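Local coordinates for peptide ABC transporter, peptide-binding protein (PDB 2D5W) that binds oligopeptides, here a pentapeptide, and probably delivers them to an ABC transporter for uptake across the membrane, at residues Phe232-Glu237 with Asn578-Gly583; Gly559-Val564 with Arg587-Lys592. All coordinates share one frame; numbering follows the deposited sequence.

Interaction 1 (Phe232-Glu237 with Asn578-Gly583); sequences FPIKPE and NAWEIG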
loop_
_atom_site.group_PDB
_atom_site.type_symbol
_atom_site.label_atom_id
_atom_site.label_comp_id
_atom_site.label_asym_id
_atom_site.label_seq_id
_atom_site.Cartn_x
_atom_site.Cartn_y
_atom_site.Cartn_z
ATOM N N PHE A 232 17.861 9.034 -17.710
ATOM C CA PHE A 232 17.225 9.767 -16.613
ATOM C C PHE A 232 17.974 11.104 -16.532
ATOM O O PHE A 232 19.192 11.128 -16.381
ATOM C CB PHE A 232 17.366 8.978 -15.309
ATOM C CG PHE A 232 16.680 9.617 -14.140
ATOM C CD1 PHE A 232 15.292 9.691 -14.080
ATOM C CD2 PHE A 232 17.425 10.165 -13.106
ATOM C CE1 PHE A 232 14.661 10.305 -13.002
ATOM C CE2 PHE A 232 16.803 10.779 -12.027
ATOM C CZ PHE A 232 15.420 10.849 -11.976
ATOM N N PRO A 233 17.251 12.232 -16.612
ATOM C CA PRO A 233 17.841 13.576 -16.574
ATOM C C PRO A 233 18.367 14.201 -15.288
ATOM O O PRO A 233 19.180 15.126 -15.350
ATOM C CB PRO A 233 16.747 14.431 -17.193
ATOM C CG PRO A 233 15.525 13.819 -16.617
ATOM C CD PRO A 233 15.787 12.321 -16.771
ATOM N N ILE A 234 17.909 13.740 -14.129
ATOM C CA ILE A 234 18.383 14.332 -12.884
ATOM C C ILE A 234 19.725 13.730 -12.496
ATOM O O ILE A 234 19.818 12.548 -12.161
ATOM C CB ILE A 234 17.377 14.120 -11.736
ATOM C CG1 ILE A 234 15.968 14.513 -12.195
ATOM C CG2 ILE A 234 17.793 14.949 -10.525
ATOM C CD1 ILE A 234 15.849 15.930 -12.721
ATOM N N LYS A 235 20.767 14.550 -12.558
ATOM C CA LYS A 235 22.108 14.099 -12.219
ATOM C C LYS A 235 22.452 14.523 -10.796
ATOM O O LYS A 235 22.273 15.682 -10.422
ATOM C CB LYS A 235 23.126 14.683 -13.201
ATOM C CG LYS A 235 22.750 14.510 -14.668
ATOM C CD LYS A 235 22.587 13.046 -15.059
ATOM C CE LYS A 235 22.206 12.913 -16.528
ATOM N NZ LYS A 235 22.044 11.492 -16.951
ATOM N N PRO A 236 22.940 13.580 -9.976
ATOM C CA PRO A 236 23.308 13.868 -8.589
ATOM C C PRO A 236 24.569 14.724 -8.535
ATOM O O PRO A 236 25.347 14.752 -9.488
ATOM C CB PRO A 236 23.518 12.477 -8.001
ATOM C CG PRO A 236 24.079 11.723 -9.159
ATOM C CD PRO A 236 23.196 12.166 -10.306
ATOM N N GLU A 237 24.765 15.418 -7.420
ATOM C CA GLU A 237 25.931 16.279 -7.263
ATOM C C GLU A 237 27.242 15.518 -7.436
ATOM O O GLU A 237 27.477 14.503 -6.776
ATOM C CB GLU A 237 25.897 16.961 -5.895
ATOM C CG GLU A 237 27.135 17.790 -5.592
ATOM C CD GLU A 237 26.939 18.724 -4.416
ATOM O OE1 GLU A 237 27.950 19.131 -3.809
ATOM O OE2 GLU A 237 25.778 19.063 -4.107
ATOM N N ASN A 578 14.581 9.046 -3.951
ATOM C CA ASN A 578 15.664 9.898 -4.455
ATOM C C ASN A 578 16.761 8.946 -4.919
ATOM O O ASN A 578 17.950 9.200 -4.717
ATOM C CB ASN A 578 16.198 10.759 -3.310
ATOM C CG ASN A 578 16.796 9.921 -2.185
ATOM O OD1 ASN A 578 16.395 8.775 -1.972
ATOM N ND2 ASN A 578 17.751 10.490 -1.458
ATOM N N ALA A 579 16.351 7.859 -5.561
ATOM C CA ALA A 579 17.270 6.812 -5.988
ATOM C C ALA A 579 18.491 7.217 -6.800
ATOM O O ALA A 579 19.500 6.512 -6.779
ATOM C CB ALA A 579 16.496 5.720 -6.723
ATOM N N TRP A 580 18.411 8.339 -7.505
ATOM C CA TRP A 580 19.528 8.800 -8.323
ATOM C C TRP A 580 20.704 9.365 -7.528
ATOM O O TRP A 580 21.779 9.572 -8.088
ATOM C CB TRP A 580 19.043 9.852 -9.326
ATOM C CG TRP A 580 18.405 11.036 -8.668
ATOM C CD1 TRP A 580 19.026 12.170 -8.226
ATOM C CD2 TRP A 580 17.024 11.174 -8.320
ATOM N NE1 TRP A 580 18.114 13.004 -7.623
ATOM C CE2 TRP A 580 16.877 12.416 -7.665
ATOM C CE3 TRP A 580 15.893 10.364 -8.497
ATOM C CZ2 TRP A 580 15.642 12.870 -7.184
ATOM C CZ3 TRP A 580 14.665 10.814 -8.019
ATOM C CH2 TRP A 580 14.552 12.055 -7.370
ATOM N N GLU A 581 20.514 9.625 -6.237
ATOM C CA GLU A 581 21.604 10.175 -5.432
ATOM C C GLU A 581 22.076 9.256 -4.312
ATOM O O GLU A 581 22.795 9.686 -3.413
ATOM C CB GLU A 581 21.218 11.550 -4.867
ATOM C CG GLU A 581 19.858 11.605 -4.205
ATOM C CD GLU A 581 19.522 12.980 -3.651
ATOM O OE1 GLU A 581 19.919 13.996 -4.263
ATOM O OE2 GLU A 581 18.844 13.046 -2.609
ATOM N N ILE A 582 21.677 7.991 -4.367
ATOM C CA ILE A 582 22.107 7.029 -3.364
ATOM C C ILE A 582 23.467 6.497 -3.808
ATOM O O ILE A 582 23.646 6.079 -4.953
ATOM C CB ILE A 582 21.090 5.874 -3.227
ATOM C CG1 ILE A 582 19.762 6.432 -2.700
ATOM C CG2 ILE A 582 21.644 4.798 -2.298
ATOM C CD1 ILE A 582 18.625 5.433 -2.661
ATOM N N GLY A 583 24.438 6.533 -2.904
ATOM C CA GLY A 583 25.760 6.064 -3.267
ATOM C C GLY A 583 26.717 5.923 -2.104
ATOM O O GLY A 583 26.377 6.210 -0.956
HETATM O O HOH W 1 22.673 15.201 -5.297
#

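Interaction 2 (Gly559-Val564 with Arg587-Lys592); sequences GLVNYV and RGAVKK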
loop_
_atom_site.group_PDB
_atom_site.type_symbol
_atom_site.label_atom_id
_atom_site.label_comp_id
_atom_site.label_asym_id
_atom_site.label_seq_id
_atom_site.Cartn_x
_atom_site.Cartn_y
_atom_site.Cartn_z
ATOM N N GLY A 559 28.752 4.009 5.230
ATOM C CA GLY A 559 29.322 4.463 3.974
ATOM C C GLY A 559 28.272 4.747 2.910
ATOM O O GLY A 559 28.532 5.491 1.967
ATOM N N LEU A 560 27.087 4.158 3.052
ATOM C CA LEU A 560 26.012 4.374 2.086
ATOM C C LEU A 560 25.240 5.621 2.484
ATOM O O LEU A 560 24.706 5.695 3.586
ATOM C CB LEU A 560 25.054 3.176 2.061
ATOM C CG LEU A 560 23.958 3.254 0.988
ATOM C CD1 LEU A 560 24.581 3.075 -0.392
ATOM C CD2 LEU A 560 22.910 2.178 1.230
ATOM N N VAL A 561 25.179 6.607 1.597
ATOM C CA VAL A 561 24.455 7.828 1.915
ATOM C C VAL A 561 23.234 8.075 1.044
ATOM O O VAL A 561 23.134 7.587 -0.092
ATOM C CB VAL A 561 25.367 9.082 1.851
ATOM C CG1 VAL A 561 26.404 9.022 2.961
ATOM C CG2 VAL A 561 26.030 9.181 0.491
ATOM N N ASN A 562 22.312 8.839 1.622
ATOM C CA ASN A 562 21.059 9.245 1.010
ATOM C C ASN A 562 19.983 8.166 0.903
ATOM O O ASN A 562 18.934 8.388 0.299
ATOM C CB ASN A 562 21.332 9.910 -0.343
ATOM C CG ASN A 562 22.217 11.135 -0.201
ATOM O OD1 ASN A 562 22.162 11.832 0.813
ATOM N ND2 ASN A 562 23.034 11.404 -1.214
ATOM N N TYR A 563 20.246 7.004 1.499
ATOM C CA TYR A 563 19.263 5.918 1.536
ATOM C C TYR A 563 18.525 6.249 2.831
ATOM O O TYR A 563 18.806 5.680 3.889
ATOM C CB TYR A 563 19.955 4.559 1.656
ATOM C CG TYR A 563 19.005 3.386 1.523
ATOM C CD1 TYR A 563 18.704 2.849 0.272
ATOM C CD2 TYR A 563 18.370 2.846 2.641
ATOM C CE1 TYR A 563 17.792 1.801 0.135
ATOM C CE2 TYR A 563 17.456 1.801 2.517
ATOM C CZ TYR A 563 17.170 1.286 1.263
ATOM O OH TYR A 563 16.257 0.265 1.135
ATOM N N VAL A 564 17.587 7.185 2.728
ATOM C CA VAL A 564 16.846 7.690 3.874
ATOM C C VAL A 564 15.342 7.652 3.666
ATOM O O VAL A 564 14.849 7.900 2.564
ATOM C CB VAL A 564 17.286 9.148 4.158
ATOM C CG1 VAL A 564 16.443 9.769 5.264
ATOM C CG2 VAL A 564 18.763 9.165 4.523
ATOM N N ARG A 587 33.168 6.671 -2.945
ATOM C CA ARG A 587 33.107 6.796 -4.401
ATOM C C ARG A 587 32.902 8.269 -4.749
ATOM O O ARG A 587 32.928 8.658 -5.917
ATOM C CB ARG A 587 31.938 5.981 -4.962
ATOM C CG ARG A 587 32.240 4.515 -5.177
ATOM C CD ARG A 587 32.924 4.301 -6.513
ATOM N NE ARG A 587 33.253 2.898 -6.738
ATOM C CZ ARG A 587 33.720 2.415 -7.885
ATOM N NH1 ARG A 587 33.996 1.123 -7.999
ATOM N NH2 ARG A 587 33.904 3.223 -8.921
ATOM N N GLY A 588 32.690 9.088 -3.724
ATOM C CA GLY A 588 32.480 10.505 -3.949
ATOM C C GLY A 588 31.036 10.941 -3.787
ATOM O O GLY A 588 30.727 12.119 -3.947
ATOM N N ALA A 589 30.147 10.001 -3.474
ATOM C CA ALA A 589 28.737 10.340 -3.295
ATOM C C ALA A 589 28.615 11.397 -2.200
ATOM O O ALA A 589 29.199 11.259 -1.123
ATOM C CB ALA A 589 27.941 9.100 -2.923
ATOM N N VAL A 590 27.848 12.447 -2.477
ATOM C CA VAL A 590 27.673 13.546 -1.537
ATOM C C VAL A 590 26.432 13.394 -0.664
ATOM O O VAL A 590 25.306 13.353 -1.164
ATOM C CB VAL A 590 27.598 14.893 -2.293
ATOM C CG1 VAL A 590 27.420 16.037 -1.310
ATOM C CG2 VAL A 590 28.861 15.093 -3.118
ATOM N N LYS A 591 26.642 13.318 0.646
ATOM C CA LYS A 591 25.539 13.178 1.590
ATOM C C LYS A 591 24.664 14.429 1.553
ATOM O O LYS A 591 25.163 15.549 1.688
ATOM C CB LYS A 591 26.086 12.964 3.002
ATOM C CG LYS A 591 25.017 12.651 4.028
ATOM C CD LYS A 591 25.617 12.440 5.409
ATOM C CE LYS A 591 24.543 12.070 6.419
ATOM N NZ LYS A 591 25.102 11.929 7.790
ATOM N N LYS A 592 23.362 14.232 1.370
ATOM C CA LYS A 592 22.408 15.338 1.306
ATOM C C LYS A 592 21.288 15.189 2.331
ATOM O O LYS A 592 20.581 16.153 2.636
ATOM C CB LYS A 592 21.793 15.422 -0.094
ATOM C CG LYS A 592 22.761 15.822 -1.187
ATOM C CD LYS A 592 23.264 17.240 -0.983
ATOM C CE LYS A 592 24.194 17.655 -2.108
ATOM N NZ LYS A 592 23.524 17.584 -3.434
#

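Interaction 1 (Phe232-Glu237 with Asn578-Gly583)
Trp580 lays its indole against Phe232 and Ile234, while Pro236 packs against its backbone oxygen. Phe232 comes in with CZ and CE2: CZ lies 3.5 Å from Trp580 CE3, and CE2 3.6 Å from Trp580 CB. The two ring planes are inclined at 36°, an oblique aromatic contact. Ile234 sends in a single methyl. Its CG2 sits over one face of the indole, 3.9 Å from the centroid of the five-membered ring of Trp580, in a CH-pi contact, and CA of Asn578 lies over the opposite face, also toward the rim. CG of Trp580 stands between its own backbone N and carbonyl carbon (chi1 58°), which turns the ring toward the 232-237 loop. Pro236 CG packs 3.3 Å from Trp580 O, the oxygen that accepts a hydrogen bond from Arg228. A leucine in place of Trp580 would probably leave the Ile234 methyl without its aromatic face and open a gap beside Phe232. No direct hydrogen bond joins the segments; one water links Glu237 N to Glu581 OE1, whose partner oxygen OE2 is held by Trp593 and Asn578. The two loops are thus joined chiefly by apolar and aromatic packing, with one water bridging the polar margin.

Interaction 2 (Gly559-Val564 with Arg587-Lys592)
Asn562 reaches across to the backbone of Val590 and Lys592 with both ends of its amide. From CB, the chain turns beside the backbone N (chi1 -59°), which carries CG toward the 587-592 loop, 3.7 Å from Lys592 N. There the amide divides. On one branch OD1 accepts the backbone N-H of Lys592 at 2.7 Å, a nearly straight bond (166°) that lies in the carbonyl plane and uses a lone pair. The same oxygen also receives the backbone N-H of Trp593, so two successive amides of the loop converge on it. On the other branch ND2 donates to Val590 O at 3.0 Å; the acceptor is close to the amide plane of Asn562, although the donor stands above the carbonyl plane of Val590. With a further, probable bond from ND2 to the backbone oxygen of Glu581, both ends of the buried amide are satisfied, and the bonds together fix its rotation.

Beside this polar clasp, Val561 supplies an apolar one. Its CG2 meets Ala589 CB at 3.9 Å, and its CG1 lies 4.0 Å from Lys591 CB, against the aliphatic root of a lysine whose ammonium group goes on to a salt bridge with Asp594. The Lys591 chain crosses Val561 at about a right angle. The contact thus belongs to a short antiparallel pair of strands, 560-561 and 583-584, and the irregular loop that follows it, pinned back by the amide of an asparagine just beyond the first strand.

Interactions 1 and 2 lie about 11 Å apart, centre to centre, on the same side of the chain's centre, and their segments alternate in sequence: 232-237, 559-564, 578-583, then 587-592. The small antiparallel sheet of strands 560-561 and 583-584 connects them, with Gly583 of interaction 1 pairing with Val561 of interaction 2. A polar link adds to it: Glu237 OE2 forms a salt bridge with Lys592 NZ at 2.8 Å. The C-terminal part of the chain is thereby fastened to the loop between strands 223-228 and 246-251, bringing sequence-distant pieces of this solute-binding protein together in one region.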